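Long-range contacts in dextranase (Pseudarthrobacter oxydans, PDB 6NZS), which hydrolyses internal (1->6)-alpha-D-glucosidic linkages of dextran as an endo-acting glycosidase of family 49: residues S34-L39 and L102-T107; L83-S88 and R183-I188; A111-I116 and E149-L154. All blocks are in the same frame, centred on the assembly; numbering follows the deposited sequence.

All three contacts lie in the N-terminal Ig-like domain, on the same side of the chain's centre. Contact 2, the most buried, pairs strands 84-92 and 176-192. Contact 1, centred about 11 Å from it, touches it where Tyr37 OH lies 2.6 Å from Asn184 O and Ser34 OG 2.7 Å from Ser86 OG, both probable hydrogen bonds. Contact 3, about 13 Å from contact 2 between centres, is nested in the loop that contact 2 closes. Gln153 of contact 3 joins all three: its OE1 is 2.7 Å from Asn184 ND2 and its NE2 2.8 Å from Gln106 OE1.

Contact 1 of 3, residues S34-L39 and L102-T107; sequences SSFYDL and LRTGQT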
loop_
_atom_site.group_PDB
_atom_site.type_symbol
_atom_site.label_atom_id
_atom_site.label_comp_id
_atom_site.label_asym_id
_atom_site.label_seq_id
_atom_site.Cartn_x
_atom_site.Cartn_y
_atom_site.Cartn_z
ATOM N N SER A 34 -17.513 10.446 1.485
ATOM C CA SER A 34 -17.094 10.894 0.157
ATOM C C SER A 34 -18.046 11.940 -0.412
ATOM O O SER A 34 -19.263 11.735 -0.464
ATOM C CB SER A 34 -17.025 9.719 -0.815
ATOM O OG SER A 34 -16.670 10.159 -2.127
ATOM N N SER A 35 -17.476 13.060 -0.863
ATOM C CA SER A 35 -18.243 14.080 -1.565
ATOM C C SER A 35 -18.512 13.720 -3.015
ATOM O O SER A 35 -19.313 14.396 -3.670
ATOM C CB SER A 35 -17.467 15.395 -1.568
ATOM O OG SER A 35 -17.244 15.836 -0.243
ATOM N N PHE A 36 -17.888 12.666 -3.531
ATOM C CA PHE A 36 -17.818 12.472 -4.967
ATOM C C PHE A 36 -18.513 11.228 -5.484
ATOM O O PHE A 36 -18.875 11.211 -6.665
ATOM C CB PHE A 36 -16.350 12.488 -5.423
ATOM C CG PHE A 36 -15.628 13.705 -4.956
ATOM C CD1 PHE A 36 -15.859 14.918 -5.574
ATOM C CD2 PHE A 36 -14.772 13.663 -3.870
ATOM C CE1 PHE A 36 -15.234 16.068 -5.142
ATOM C CE2 PHE A 36 -14.139 14.819 -3.437
ATOM C CZ PHE A 36 -14.375 16.014 -4.072
ATOM N N TYR A 37 -18.730 10.208 -4.652
ATOM C CA TYR A 37 -19.310 8.945 -5.101
ATOM C C TYR A 37 -20.336 8.442 -4.103
ATOM O O TYR A 37 -20.165 8.598 -2.892
ATOM C CB TYR A 37 -18.220 7.862 -5.254
ATOM C CG TYR A 37 -17.126 8.330 -6.165
ATOM C CD1 TYR A 37 -17.295 8.288 -7.539
ATOM C CD2 TYR A 37 -15.952 8.881 -5.660
ATOM C CE1 TYR A 37 -16.324 8.750 -8.393
ATOM C CE2 TYR A 37 -14.963 9.357 -6.515
ATOM C CZ TYR A 37 -15.164 9.288 -7.882
ATOM O OH TYR A 37 -14.220 9.752 -8.764
ATOM N N ASP A 38 -21.394 7.828 -4.628
ATOM C CA ASP A 38 -22.334 7.048 -3.835
ATOM C C ASP A 38 -22.349 5.626 -4.368
ATOM O O ASP A 38 -22.247 5.412 -5.578
ATOM C CB ASP A 38 -23.753 7.621 -3.919
ATOM C CG ASP A 38 -23.889 8.943 -3.192
ATOM O OD1 ASP A 38 -23.403 9.042 -2.051
ATOM O OD2 ASP A 38 -24.496 9.881 -3.762
ATOM N N LEU A 39 -22.483 4.654 -3.466
ATOM C CA LEU A 39 -22.436 3.247 -3.844
ATOM C C LEU A 39 -23.608 2.484 -3.233
ATOM O O LEU A 39 -23.943 2.675 -2.060
ATOM C CB LEU A 39 -21.111 2.633 -3.383
ATOM C CG LEU A 39 -20.770 1.232 -3.882
ATOM C CD1 LEU A 39 -19.269 1.104 -4.114
ATOM C CD2 LEU A 39 -21.203 0.208 -2.872
ATOM N N LEU A 102 -21.610 9.137 -9.672
ATOM C CA LEU A 102 -20.764 10.310 -9.521
ATOM C C LEU A 102 -21.644 11.468 -9.060
ATOM O O LEU A 102 -22.690 11.735 -9.663
ATOM C CB LEU A 102 -20.119 10.620 -10.873
ATOM C CG LEU A 102 -19.105 11.758 -10.981
ATOM C CD1 LEU A 102 -17.942 11.582 -10.004
ATOM C CD2 LEU A 102 -18.588 11.861 -12.409
ATOM N N ARG A 103 -21.226 12.147 -7.986
ATOM C CA ARG A 103 -22.032 13.156 -7.301
ATOM C C ARG A 103 -21.775 14.576 -7.785
ATOM O O ARG A 103 -22.451 15.500 -7.318
ATOM C CB ARG A 103 -21.746 13.128 -5.792
ATOM C CG ARG A 103 -22.244 11.895 -5.062
ATOM C CD ARG A 103 -22.003 11.994 -3.551
ATOM N NE ARG A 103 -22.587 13.194 -2.936
ATOM C CZ ARG A 103 -23.842 13.288 -2.499
ATOM N NH1 ARG A 103 -24.673 12.261 -2.612
ATOM N NH2 ARG A 103 -24.276 14.417 -1.957
ATOM N N THR A 104 -20.814 14.782 -8.681
ATOM C CA THR A 104 -20.294 16.118 -8.969
ATOM C C THR A 104 -21.160 16.922 -9.927
ATOM O O THR A 104 -20.931 18.129 -10.068
ATOM C CB THR A 104 -18.923 15.982 -9.619
ATOM O OG1 THR A 104 -19.071 15.188 -10.801
ATOM C CG2 THR A 104 -17.931 15.309 -8.671
ATOM N N GLY A 105 -22.123 16.298 -10.594
ATOM C CA GLY A 105 -22.812 16.924 -11.701
ATOM C C GLY A 105 -22.203 16.633 -13.052
ATOM O O GLY A 105 -22.820 16.952 -14.079
ATOM N N GLN A 106 -21.011 16.048 -13.091
ATOM C CA GLN A 106 -20.435 15.613 -14.348
ATOM C C GLN A 106 -21.183 14.391 -14.860
ATOM O O GLN A 106 -21.774 13.625 -14.091
ATOM C CB GLN A 106 -18.966 15.251 -14.153
ATOM C CG GLN A 106 -18.094 16.428 -13.734
ATOM C CD GLN A 106 -16.766 15.978 -13.177
ATOM O OE1 GLN A 106 -16.723 15.199 -12.233
ATOM N NE2 GLN A 106 -15.675 16.453 -13.766
ATOM N N THR A 107 -21.161 14.209 -16.175
ATOM C CA THR A 107 -21.874 13.104 -16.792
ATOM C C THR A 107 -20.933 12.282 -17.659
ATOM O O THR A 107 -19.831 12.712 -18.019
ATOM C CB THR A 107 -23.063 13.592 -17.618
ATOM O OG1 THR A 107 -22.606 14.540 -18.584
ATOM C CG2 THR A 107 -24.115 14.228 -16.710
HETATM O O HOH W 1 -21.663 16.089 -2.496
#
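Around Tyr37 and Leu102, a non-hydrogen-bonded pair, the backbones run antiparallel, and Arg103 N bonds to Phe36 O at 2.9 Å. This is the end of the pairing between strands 37-43 and 96-102 in the Ig-like domain. An ST turn at Ser34, whose OG accepts from Phe36 N, leads into the first strand; the same OG also meets Ser86 OG of strand 84-92. Leu102 and Tyr37 extend side by side in the same direction. With CG anti to the backbone N (chi1 -176°), Leu102 brings CD1 to 3.6 Å from Tyr37 CE1 and also against Phe36 O. Beyond them, Tyr37 OH bonds to Asn184 O. Thr104 sends CG2 to the edge of the Phe36 ring, 3.7 Å from CD1, while Ser35 CB covers one face of that ring. On the more open side, Arg103 bends at chi3 (56°), and its NH1 reaches Asp38 OD2 at 2.6 Å in a salt bridge. The oxygen uses its syn lone pair and lies in the guanidinium plane, though the carboxylate is turned 78° from that plane. Asp38 OD1 pairs with Arg33, so the carboxylate serves two arginines, which probably offsets their close like charges. A water accepts from Arg103 NE and donates to Ser35 O, 3.1 Å from each.

Contact 2 of 3, residues L83-S88 and R183-I188; sequences LTMSWS and RNSMMI
The flat Asn184 amide takes the Thr84 hydroxyl at its oxygen edge: OG1 donates to OD1 at 2.7 Å, in the carbonyl plane and on a lone pair. Thr84 OG1 sits between its backbone N and carbonyl carbon (chi1 69°), facing that amide. Asn184 ND2 bonds to Gln153 OE1, so both ends of the amide are held and its rotation is fixed. The other flat group, the Trp87 indole, has Met85 O at its edge and meets the rings of Tyr56 and Phe189, its plane inclined about 25° to the first and 35° to the second. Trp87 CB stays by the partner strand, 3.8 Å from Met187 CB. These side chains sit on parallel strands, 84-88 and 184-188, whose axes approach to 4.5 Å within the Ig-like domain. Five backbone bonds run between them, from Thr84 N to Arg183 O through to Ser88 N to Met187 O. On the Trp87 face, Met187 folds back at chi2 and chi3, and its CE comes 3.8 Å from both Met85 CG and Met85 CE. On the face of Thr84, Ser86 and Ser88, Met186 lays SD 3.9 Å from Ser86 CB and CE beside Ser88 CB. The buried Ser88 OG is hydrogen-bonded to Phe54 O. A water donates to Thr84 O and lies 2.8 Å from Ser185 OG.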
loop_
_atom_site.group_PDB
_atom_site.type_symbol
_atom_site.label_atom_id
_atom_site.label_comp_id
_atom_site.label_asym_id
_atom_site.label_seq_id
_atom_site.Cartn_x
_atom_site.Cartn_y
_atom_site.Cartn_z
ATOM N N LEU A 83 -6.259 16.327 -4.527
ATOM C CA LEU A 83 -6.516 14.896 -4.620
ATOM C C LEU A 83 -7.262 14.401 -3.383
ATOM O O LEU A 83 -7.068 14.889 -2.267
ATOM C CB LEU A 83 -5.206 14.120 -4.748
ATOM C CG LEU A 83 -4.236 14.521 -5.857
ATOM C CD1 LEU A 83 -3.067 13.539 -5.960
ATOM C CD2 LEU A 83 -4.949 14.632 -7.181
ATOM N N THR A 84 -8.120 13.402 -3.582
ATOM C CA THR A 84 -8.771 12.721 -2.474
ATOM C C THR A 84 -8.821 11.241 -2.796
ATOM O O THR A 84 -8.690 10.840 -3.957
ATOM C CB THR A 84 -10.221 13.194 -2.214
ATOM O OG1 THR A 84 -11.086 12.774 -3.288
ATOM C CG2 THR A 84 -10.290 14.704 -2.075
ATOM N N MET A 85 -9.019 10.430 -1.759
ATOM C CA MET A 85 -9.180 8.990 -1.938
ATOM C C MET A 85 -10.431 8.542 -1.197
ATOM O O MET A 85 -10.474 8.592 0.036
ATOM C CB MET A 85 -7.950 8.215 -1.470
ATOM C CG MET A 85 -8.122 6.693 -1.610
ATOM S SD MET A 85 -6.594 5.753 -1.381
ATOM C CE MET A 85 -5.729 6.178 -2.885
ATOM N N SER A 86 -11.438 8.108 -1.943
ATOM C CA SER A 86 -12.658 7.558 -1.371
ATOM C C SER A 86 -12.605 6.040 -1.460
ATOM O O SER A 86 -11.966 5.478 -2.353
ATOM C CB SER A 86 -13.903 8.040 -2.123
ATOM O OG SER A 86 -14.063 9.448 -2.024
ATOM N N TRP A 87 -13.272 5.370 -0.523
ATOM C CA TRP A 87 -13.323 3.911 -0.585
ATOM C C TRP A 87 -14.567 3.414 0.128
ATOM O O TRP A 87 -15.019 4.012 1.108
ATOM C CB TRP A 87 -12.068 3.242 -0.007
ATOM C CG TRP A 87 -12.007 3.207 1.504
ATOM C CD1 TRP A 87 -12.371 2.169 2.316
ATOM C CD2 TRP A 87 -11.559 4.261 2.371
ATOM N NE1 TRP A 87 -12.178 2.512 3.637
ATOM C CE2 TRP A 87 -11.681 3.792 3.693
ATOM C CE3 TRP A 87 -11.074 5.561 2.153
ATOM C CZ2 TRP A 87 -11.330 4.570 4.797
ATOM C CZ3 TRP A 87 -10.735 6.333 3.252
ATOM C CH2 TRP A 87 -10.869 5.840 4.554
ATOM N N SER A 88 -15.118 2.316 -0.385
ATOM C CA SER A 88 -16.291 1.688 0.199
ATOM C C SER A 88 -16.000 0.212 0.385
ATOM O O SER A 88 -15.559 -0.456 -0.559
ATOM C CB SER A 88 -17.506 1.860 -0.722
ATOM O OG SER A 88 -18.660 1.264 -0.154
ATOM N N ARG A 183 -8.622 12.323 -10.107
ATOM C CA ARG A 183 -8.291 13.293 -9.062
ATOM C C ARG A 183 -8.904 12.874 -7.735
ATOM O O ARG A 183 -8.252 12.947 -6.683
ATOM C CB ARG A 183 -8.822 14.673 -9.447
ATOM C CG ARG A 183 -8.395 15.770 -8.476
ATOM C CD ARG A 183 -8.942 17.161 -8.835
ATOM N NE ARG A 183 -8.724 17.544 -10.236
ATOM C CZ ARG A 183 -7.713 18.288 -10.687
ATOM N NH1 ARG A 183 -6.773 18.753 -9.870
ATOM N NH2 ARG A 183 -7.638 18.570 -11.980
ATOM N N ASN A 184 -10.162 12.446 -7.775
ATOM C CA ASN A 184 -10.874 11.932 -6.616
ATOM C C ASN A 184 -11.036 10.439 -6.868
ATOM O O ASN A 184 -11.880 10.018 -7.666
ATOM C CB ASN A 184 -12.206 12.659 -6.471
ATOM C CG ASN A 184 -12.015 14.142 -6.273
ATOM O OD1 ASN A 184 -11.519 14.577 -5.236
ATOM N ND2 ASN A 184 -12.377 14.930 -7.279
ATOM N N SER A 185 -10.184 9.650 -6.236
ATOM C CA SER A 185 -10.206 8.224 -6.507
ATOM C C SER A 185 -11.335 7.538 -5.744
ATOM O O SER A 185 -11.871 8.057 -4.757
ATOM C CB SER A 185 -8.848 7.599 -6.205
ATOM O OG SER A 185 -8.474 7.737 -4.848
ATOM N N MET A 186 -11.706 6.355 -6.234
ATOM C CA MET A 186 -12.815 5.588 -5.673
ATOM C C MET A 186 -12.416 4.119 -5.669
ATOM O O MET A 186 -12.355 3.493 -6.734
ATOM C CB MET A 186 -14.098 5.785 -6.482
ATOM C CG MET A 186 -15.277 4.931 -5.989
ATOM S SD MET A 186 -15.716 5.296 -4.272
ATOM C CE MET A 186 -16.964 4.044 -3.974
ATOM N N MET A 187 -12.164 3.573 -4.477
ATOM C CA MET A 187 -11.821 2.171 -4.309
ATOM C C MET A 187 -13.029 1.415 -3.785
ATOM O O MET A 187 -13.778 1.921 -2.944
ATOM C CB MET A 187 -10.680 2.035 -3.302
ATOM C CG MET A 187 -9.406 1.486 -3.899
ATOM S SD MET A 187 -8.786 2.509 -5.239
ATOM C CE MET A 187 -8.579 4.063 -4.358
ATOM N N ILE A 188 -13.218 0.201 -4.290
ATOM C CA ILE A 188 -14.209 -0.727 -3.756
ATOM C C ILE A 188 -13.467 -1.917 -3.170
ATOM O O ILE A 188 -12.638 -2.541 -3.848
ATOM C CB ILE A 188 -15.213 -1.187 -4.826
ATOM C CG1 ILE A 188 -16.022 0.004 -5.345
ATOM C CG2 ILE A 188 -16.145 -2.274 -4.255
ATOM C CD1 ILE A 188 -16.955 -0.331 -6.502
HETATM O O HOH W 2 -6.272 9.380 -4.671
#

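Contact 3 of 3, residues A111-I116 and E149-L154; sequences ADQVQI and EFEPQL
An antiparallel strand pair of the Ig-like domain, 114-117 against 144-150, is flanked here by two 3-10 turns, 111-113 leading into one strand and 151-153 following the other. Gln115 and Glu149 form the hydrogen-bonded pair, N to O in both directions at 2.9 Å. Next to them Glu151 N donates to Gln113 O at 2.8 Å, nearly in line with the carbonyl bond, and so ties the two turns together. Val114 and Phe150 extend side by side toward the interior. The valine keeps CG2 anti to its carbonyl carbon, which lays this methyl over one face of the ring, 3.8 Å from the centroid and 19° off the normal: a CH-pi contact displaced toward CD2 and CE2. At the other end Gln113 and Glu151 cross, amide and carboxylate planes 64° apart. Gln113 CG comes 3.4 Å from Glu151 OE1, NE2 lies 3.2 Å from OE2, and Gln113 OE1 accepts from Thr109 N. An alanine in place of Gln113 would probably leave Thr109 N without this acceptor and let the Glu151 carboxylate swing more freely. Gln115 curls back at chi2 (-65°), and its NE2 donates to Asp112 O, in the first turn, within the amide plane. Glu149, on the same face as Gln115, is buried, and its OE2 is hydrogen-bonded to Ser147 OG and to NE2 of His435, at the end of strand 423-435. Against the Val114-Phe150 pair pack Val133 of strand 132-137, touching both, and Val100 and Leu102 of strand 96-102, against the phenyl ring.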
loop_
_atom_site.group_PDB
_atom_site.type_symbol
_atom_site.label_atom_id
_atom_site.label_comp_id
_atom_site.label_asym_id
_atom_site.label_seq_id
_atom_site.Cartn_x
_atom_site.Cartn_y
_atom_site.Cartn_z
ATOM N N ALA A 111 -20.728 3.239 -20.484
ATOM C CA ALA A 111 -20.029 2.499 -19.446
ATOM C C ALA A 111 -18.536 2.416 -19.719
ATOM O O ALA A 111 -17.755 2.192 -18.784
ATOM C CB ALA A 111 -20.630 1.099 -19.299
ATOM N N ASP A 112 -18.124 2.612 -20.974
ATOM C CA ASP A 112 -16.704 2.632 -21.302
ATOM C C ASP A 112 -15.989 3.817 -20.672
ATOM O O ASP A 112 -14.763 3.776 -20.519
ATOM C CB ASP A 112 -16.501 2.670 -22.818
ATOM C CG ASP A 112 -15.094 2.277 -23.221
ATOM O OD1 ASP A 112 -14.648 1.187 -22.811
ATOM O OD2 ASP A 112 -14.440 3.048 -23.948
ATOM N N GLN A 113 -16.721 4.865 -20.302
ATOM C CA GLN A 113 -16.133 5.993 -19.589
ATOM C C GLN A 113 -15.984 5.735 -18.098
ATOM O O GLN A 113 -15.602 6.644 -17.353
ATOM C CB GLN A 113 -16.921 7.278 -19.860
ATOM C CG GLN A 113 -16.723 7.803 -21.280
ATOM C CD GLN A 113 -17.121 9.252 -21.432
ATOM O OE1 GLN A 113 -18.013 9.737 -20.744
ATOM N NE2 GLN A 113 -16.446 9.959 -22.335
ATOM N N VAL A 114 -16.267 4.524 -17.639
ATOM C CA VAL A 114 -15.889 4.096 -16.300
ATOM C C VAL A 114 -14.944 2.922 -16.471
ATOM O O VAL A 114 -15.365 1.835 -16.888
ATOM C CB VAL A 114 -17.098 3.702 -15.446
ATOM C CG1 VAL A 114 -16.619 3.247 -14.073
ATOM C CG2 VAL A 114 -18.060 4.860 -15.317
ATOM N N GLN A 115 -13.675 3.123 -16.139
ATOM C CA GLN A 115 -12.683 2.064 -16.245
ATOM C C GLN A 115 -12.418 1.449 -14.877
ATOM O O GLN A 115 -12.386 2.151 -13.863
ATOM C CB GLN A 115 -11.392 2.604 -16.857
ATOM C CG GLN A 115 -11.582 2.918 -18.347
ATOM C CD GLN A 115 -11.858 1.659 -19.163
ATOM O OE1 GLN A 115 -11.153 0.666 -19.026
ATOM N NE2 GLN A 115 -12.889 1.696 -20.010
ATOM N N ILE A 116 -12.231 0.132 -14.863
ATOM C CA ILE A 116 -11.868 -0.611 -13.660
ATOM C C ILE A 116 -10.377 -0.899 -13.716
ATOM O O ILE A 116 -9.863 -1.347 -14.747
ATOM C CB ILE A 116 -12.662 -1.926 -13.566
ATOM C CG1 ILE A 116 -14.158 -1.636 -13.432
ATOM C CG2 ILE A 116 -12.162 -2.789 -12.398
ATOM C CD1 ILE A 116 -15.045 -2.824 -13.715
ATOM N N GLU A 149 -13.027 4.335 -12.141
ATOM C CA GLU A 149 -12.405 5.538 -12.709
ATOM C C GLU A 149 -13.329 6.178 -13.747
ATOM O O GLU A 149 -13.373 5.751 -14.907
ATOM C CB GLU A 149 -11.030 5.188 -13.278
ATOM C CG GLU A 149 -10.231 4.329 -12.293
ATOM C CD GLU A 149 -8.731 4.319 -12.503
ATOM O OE1 GLU A 149 -8.236 4.824 -13.539
ATOM O OE2 GLU A 149 -8.045 3.810 -11.599
ATOM N N PHE A 150 -14.063 7.208 -13.331
ATOM C CA PHE A 150 -14.922 7.944 -14.252
ATOM C C PHE A 150 -14.061 8.897 -15.080
ATOM O O PHE A 150 -13.284 9.686 -14.525
ATOM C CB PHE A 150 -15.955 8.757 -13.472
ATOM C CG PHE A 150 -17.097 7.948 -12.918
ATOM C CD1 PHE A 150 -16.931 7.160 -11.783
ATOM C CD2 PHE A 150 -18.349 8.012 -13.509
ATOM C CE1 PHE A 150 -17.993 6.432 -11.264
ATOM C CE2 PHE A 150 -19.413 7.284 -12.994
ATOM C CZ PHE A 150 -19.232 6.494 -11.875
ATOM N N GLU A 151 -14.199 8.824 -16.404
ATOM C CA GLU A 151 -13.398 9.662 -17.296
ATOM C C GLU A 151 -13.382 11.151 -16.943
ATOM O O GLU A 151 -12.287 11.743 -16.960
ATOM C CB GLU A 151 -13.801 9.415 -18.758
ATOM C CG GLU A 151 -12.769 9.906 -19.760
ATOM C CD GLU A 151 -13.172 9.595 -21.184
ATOM O OE1 GLU A 151 -13.391 8.403 -21.495
ATOM O OE2 GLU A 151 -13.281 10.545 -21.988
ATOM N N PRO A 152 -14.503 11.807 -16.609
ATOM C CA PRO A 152 -14.436 13.241 -16.270
ATOM C C PRO A 152 -13.632 13.554 -15.018
ATOM O O PRO A 152 -13.294 14.729 -14.807
ATOM C CB PRO A 152 -15.909 13.643 -16.089
ATOM C CG PRO A 152 -16.696 12.560 -16.722
ATOM C CD PRO A 152 -15.895 11.315 -16.644
ATOM N N GLN A 153 -13.321 12.561 -14.181
ATOM C CA GLN A 153 -12.505 12.767 -12.991
ATOM C C GLN A 153 -11.009 12.654 -13.260
ATOM O O GLN A 153 -10.210 13.006 -12.384
ATOM C CB GLN A 153 -12.943 11.788 -11.895
ATOM C CG GLN A 153 -14.178 12.262 -11.150
ATOM C CD GLN A 153 -13.871 13.472 -10.304
ATOM O OE1 GLN A 153 -12.910 13.469 -9.538
ATOM N NE2 GLN A 153 -14.655 14.529 -10.460
ATOM N N LEU A 154 -10.608 12.187 -14.435
ATOM C CA LEU A 154 -9.192 12.003 -14.719
ATOM C C LEU A 154 -8.477 13.341 -14.818
ATOM O O LEU A 154 -9.007 14.312 -15.362
ATOM C CB LEU A 154 -9.004 11.243 -16.033
ATOM C CG LEU A 154 -9.552 9.816 -16.077
ATOM C CD1 LEU A 154 -9.284 9.180 -17.432
ATOM C CD2 LEU A 154 -8.939 8.991 -14.947
#